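Local coordinates for protein 16S rRNA methylase (Uncultured bacterium, PDB 7JLZ) that probably methylates N1 of A1408 in the 16S rRNA of the 30S ribosomal subunit, a modification associated with aminoglycoside resistance, at residues V39-G53 with K67-I79. Residues are numbered along the deposited sequence; the frame is centred on the assembly and turned at random. Where two conformers were deposited one is given.
Sequences VYKNAKENSGTLFIG and KSQKENITNAIYI
Phe51, Ile52 and Gly53 pair with Ala76, Ile77 and Tyr78 as parallel strands, their axes 4.7 Å apart and 22° from parallel. Phe51 N, Ile77 N, Gly53 N and Ile79 N donate in turn, to Asn75 O, Phe51 O, Ile77 O and Gly53 O. On one face Ile52 and Ile77 lie side by side. On the other, helix 37-45 sets Val39 and Ala43 over the small Ala76, whose CB is 3.7 Å from Ala43 CB. Strands 49-55 and 76-80, joined through helix 58-70, form a beta-alpha-beta unit at one side of the Rossmann-like methyltransferase sheet. Just before strand 76-80, Asn75 bridges the end of helix 37-45 and the turn ending at Thr49: its CG, between backbone N and carbonyl carbon (chi1 59°), directs ND2 to donate to Thr49 O (2.9 Å) and Ala43 O (3.0 Å), both close to the amide plane. Asn46 N reaches Ala43 O from the opposite face. Tyr40 reaches just past helix 58-70, where its OH donates to Glu71 OE2, in plane at the ring edge, over a doubtfully short 2.4 Å, ring and carboxylate nearly perpendicular. Lys67 NZ holds OE1 in a salt bridge and forms another with a sulfate ion, probably from the crystallisation liquor.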
# COMPACT_ATOMS: atom_id res chain seq x y z
N VAL A 39 -7.95 0.13 -4.03
CA VAL A 39 -8.63 1.14 -3.21
C VAL A 39 -10.13 1.08 -3.45
O VAL A 39 -10.93 1.01 -2.51
CB VAL A 39 -8.07 2.53 -3.53
CG1 VAL A 39 -8.89 3.61 -2.81
CG2 VAL A 39 -6.58 2.59 -3.12
N TYR A 40 -10.53 1.09 -4.73
CA TYR A 40 -11.94 1.04 -5.10
C TYR A 40 -12.62 -0.23 -4.59
O TYR A 40 -13.70 -0.19 -3.99
CB TYR A 40 -12.04 1.14 -6.62
CG TYR A 40 -13.38 0.77 -7.25
CD1 TYR A 40 -14.38 1.72 -7.40
CD2 TYR A 40 -13.60 -0.51 -7.75
CE1 TYR A 40 -15.59 1.38 -8.01
CE2 TYR A 40 -14.80 -0.84 -8.36
CZ TYR A 40 -15.79 0.11 -8.48
OH TYR A 40 -16.98 -0.23 -9.09
N LYS A 41 -12.00 -1.39 -4.85
CA LYS A 41 -12.62 -2.64 -4.46
C LYS A 41 -12.78 -2.73 -2.95
O LYS A 41 -13.84 -3.14 -2.45
CB LYS A 41 -11.79 -3.81 -5.00
CG LYS A 41 -11.79 -3.90 -6.52
CD LYS A 41 -13.13 -4.42 -7.05
CE LYS A 41 -13.09 -4.68 -8.56
NZ LYS A 41 -14.36 -5.32 -9.06
N ASN A 42 -11.76 -2.31 -2.20
CA ASN A 42 -11.85 -2.43 -0.75
C ASN A 42 -12.80 -1.40 -0.16
O ASN A 42 -13.56 -1.72 0.77
CB ASN A 42 -10.45 -2.35 -0.14
CG ASN A 42 -9.75 -3.70 -0.13
OD1 ASN A 42 -8.83 -3.94 -0.91
ND2 ASN A 42 -10.21 -4.60 0.73
N ALA A 43 -12.82 -0.18 -0.72
CA ALA A 43 -13.79 0.82 -0.26
C ALA A 43 -15.23 0.34 -0.42
O ALA A 43 -16.05 0.51 0.49
CB ALA A 43 -13.58 2.13 -1.03
N LYS A 44 -15.55 -0.26 -1.57
CA LYS A 44 -16.90 -0.77 -1.78
C LYS A 44 -17.28 -1.82 -0.74
O LYS A 44 -18.45 -1.94 -0.38
CB LYS A 44 -17.03 -1.37 -3.18
CG LYS A 44 -17.15 -0.36 -4.29
CD LYS A 44 -17.06 -1.06 -5.63
CE LYS A 44 -18.20 -2.04 -5.81
NZ LYS A 44 -19.43 -1.36 -6.29
N GLU A 45 -16.31 -2.59 -0.26
CA GLU A 45 -16.56 -3.69 0.66
C GLU A 45 -16.57 -3.27 2.13
O GLU A 45 -17.10 -4.01 2.96
CB GLU A 45 -15.52 -4.79 0.46
CG GLU A 45 -15.62 -5.47 -0.88
CD GLU A 45 -16.98 -6.08 -1.12
OE1 GLU A 45 -17.71 -5.61 -2.01
OE2 GLU A 45 -17.34 -7.03 -0.39
N ASN A 46 -15.98 -2.12 2.46
CA ASN A 46 -15.86 -1.68 3.86
C ASN A 46 -16.20 -0.19 3.92
O ASN A 46 -15.31 0.66 3.86
CB ASN A 46 -14.46 -1.95 4.41
CG ASN A 46 -14.01 -3.38 4.19
OD1 ASN A 46 -14.25 -4.26 5.02
ND2 ASN A 46 -13.34 -3.62 3.06
N SER A 47 -17.49 0.12 4.06
CA SER A 47 -17.92 1.52 4.03
C SER A 47 -17.47 2.30 5.25
O SER A 47 -17.50 3.53 5.22
CB SER A 47 -19.45 1.59 3.90
OG SER A 47 -20.08 1.13 5.08
N GLY A 48 -17.06 1.62 6.32
CA GLY A 48 -16.59 2.27 7.53
C GLY A 48 -15.13 2.67 7.54
O GLY A 48 -14.69 3.36 8.46
N THR A 49 -14.37 2.26 6.53
CA THR A 49 -12.95 2.54 6.45
C THR A 49 -12.68 3.49 5.29
O THR A 49 -13.26 3.35 4.21
CB THR A 49 -12.15 1.24 6.27
OG1 THR A 49 -12.34 0.40 7.42
CG2 THR A 49 -10.68 1.52 6.08
N LEU A 50 -11.82 4.48 5.51
CA LEU A 50 -11.37 5.35 4.43
C LEU A 50 -10.12 4.74 3.80
O LEU A 50 -9.13 4.48 4.49
CB LEU A 50 -11.08 6.76 4.96
CG LEU A 50 -10.53 7.77 3.95
CD1 LEU A 50 -11.54 8.08 2.86
CD2 LEU A 50 -10.12 9.06 4.68
N PHE A 51 -10.15 4.53 2.49
CA PHE A 51 -9.02 3.98 1.77
C PHE A 51 -8.38 5.06 0.91
O PHE A 51 -9.06 5.73 0.12
CB PHE A 51 -9.44 2.79 0.89
CG PHE A 51 -9.95 1.61 1.69
CD1 PHE A 51 -11.28 1.55 2.07
CD2 PHE A 51 -9.09 0.58 2.06
CE1 PHE A 51 -11.75 0.49 2.82
CE2 PHE A 51 -9.57 -0.50 2.81
CZ PHE A 51 -10.90 -0.54 3.19
N ILE A 52 -7.06 5.21 1.03
CA ILE A 52 -6.31 6.27 0.36
C ILE A 52 -5.24 5.63 -0.50
O ILE A 52 -4.30 5.02 0.03
CB ILE A 52 -5.67 7.23 1.37
CG1 ILE A 52 -6.74 7.75 2.33
CG2 ILE A 52 -4.94 8.33 0.62
CD1 ILE A 52 -6.20 8.71 3.40
N GLY A 53 -5.34 5.79 -1.82
CA GLY A 53 -4.29 5.36 -2.73
C GLY A 53 -3.36 6.51 -3.06
O GLY A 53 -3.81 7.63 -3.30
N LYS A 67 -14.31 6.43 -11.55
CA LYS A 67 -15.30 5.42 -11.18
C LYS A 67 -15.81 5.65 -9.77
O LYS A 67 -17.02 5.58 -9.51
CB LYS A 67 -14.71 4.01 -11.29
CG LYS A 67 -14.82 3.37 -12.65
CD LYS A 67 -14.27 1.95 -12.63
CE LYS A 67 -15.11 1.02 -11.78
NZ LYS A 67 -16.37 0.57 -12.44
N SER A 68 -14.89 5.88 -8.83
CA SER A 68 -15.27 6.06 -7.43
C SER A 68 -16.18 7.27 -7.27
O SER A 68 -17.15 7.23 -6.51
CB SER A 68 -14.01 6.21 -6.57
OG SER A 68 -13.18 5.07 -6.72
N GLN A 69 -15.87 8.36 -7.97
CA GLN A 69 -16.68 9.56 -7.84
C GLN A 69 -18.05 9.36 -8.48
O GLN A 69 -19.07 9.74 -7.90
CB GLN A 69 -15.96 10.75 -8.46
CG GLN A 69 -16.70 12.06 -8.31
CD GLN A 69 -16.74 12.84 -9.60
OE1 GLN A 69 -17.26 12.36 -10.61
NE2 GLN A 69 -16.19 14.05 -9.58
N LYS A 70 -18.08 8.74 -9.66
CA LYS A 70 -19.34 8.50 -10.34
C LYS A 70 -20.22 7.55 -9.55
O LYS A 70 -21.43 7.77 -9.43
CB LYS A 70 -19.09 7.96 -11.75
N GLU A 71 -19.64 6.49 -8.99
CA GLU A 71 -20.40 5.51 -8.24
C GLU A 71 -20.62 5.91 -6.79
O GLU A 71 -21.13 5.10 -6.00
CB GLU A 71 -19.71 4.14 -8.31
CG GLU A 71 -19.79 3.51 -9.69
CD GLU A 71 -18.75 2.45 -9.92
OE1 GLU A 71 -18.10 2.47 -11.00
OE2 GLU A 71 -18.57 1.58 -9.04
N ASN A 72 -20.24 7.14 -6.41
CA ASN A 72 -20.43 7.65 -5.06
C ASN A 72 -19.74 6.76 -4.02
O ASN A 72 -20.27 6.50 -2.94
CB ASN A 72 -21.93 7.80 -4.73
CG ASN A 72 -22.20 8.94 -3.77
OD1 ASN A 72 -21.64 10.03 -3.90
ND2 ASN A 72 -23.05 8.68 -2.78
N ILE A 73 -18.55 6.28 -4.37
CA ILE A 73 -17.72 5.52 -3.42
C ILE A 73 -16.89 6.56 -2.67
O ILE A 73 -15.72 6.81 -2.97
CB ILE A 73 -16.86 4.46 -4.12
CG1 ILE A 73 -17.70 3.60 -5.06
CG2 ILE A 73 -16.13 3.59 -3.09
CD1 ILE A 73 -18.78 2.81 -4.38
N THR A 74 -17.51 7.18 -1.67
CA THR A 74 -16.94 8.36 -1.04
C THR A 74 -15.81 8.03 -0.06
O THR A 74 -15.10 8.95 0.36
CB THR A 74 -18.04 9.15 -0.32
OG1 THR A 74 -18.84 8.25 0.47
CG2 THR A 74 -18.93 9.85 -1.33
N ASN A 75 -15.63 6.77 0.30
CA ASN A 75 -14.53 6.37 1.18
C ASN A 75 -13.31 5.89 0.40
O ASN A 75 -12.46 5.19 0.97
CB ASN A 75 -15.00 5.30 2.16
CG ASN A 75 -15.51 4.05 1.47
OD1 ASN A 75 -16.12 4.10 0.40
ND2 ASN A 75 -15.27 2.90 2.10
N ALA A 76 -13.21 6.25 -0.87
CA ALA A 76 -12.02 6.01 -1.68
C ALA A 76 -11.49 7.36 -2.14
O ALA A 76 -12.23 8.14 -2.75
CB ALA A 76 -12.34 5.11 -2.88
N ILE A 77 -10.23 7.64 -1.84
CA ILE A 77 -9.60 8.88 -2.28
C ILE A 77 -8.23 8.55 -2.86
O ILE A 77 -7.57 7.58 -2.44
CB ILE A 77 -9.51 9.90 -1.13
CG1 ILE A 77 -9.08 11.27 -1.65
CG2 ILE A 77 -8.58 9.42 -0.04
CD1 ILE A 77 -8.93 12.29 -0.55
N TYR A 78 -7.81 9.34 -3.86
CA TYR A 78 -6.63 9.07 -4.65
C TYR A 78 -5.75 10.31 -4.71
O TYR A 78 -6.23 11.38 -5.08
CB TYR A 78 -7.02 8.63 -6.08
CG TYR A 78 -7.94 7.44 -6.08
CD1 TYR A 78 -9.33 7.59 -5.91
CD2 TYR A 78 -7.44 6.15 -6.23
CE1 TYR A 78 -10.17 6.50 -5.89
CE2 TYR A 78 -8.29 5.04 -6.23
CZ TYR A 78 -9.65 5.23 -6.05
OH TYR A 78 -10.50 4.14 -6.04
N ILE A 79 -4.47 10.16 -4.36
CA ILE A 79 -3.58 11.29 -4.09
C ILE A 79 -2.28 11.12 -4.85
O ILE A 79 -1.76 10.01 -4.99
CB ILE A 79 -3.31 11.41 -2.57
CG1 ILE A 79 -4.61 11.67 -1.82
CG2 ILE A 79 -2.28 12.51 -2.25
CD1 ILE A 79 -4.45 11.62 -0.35
O HOH W 1 -20.74 1.16 -7.42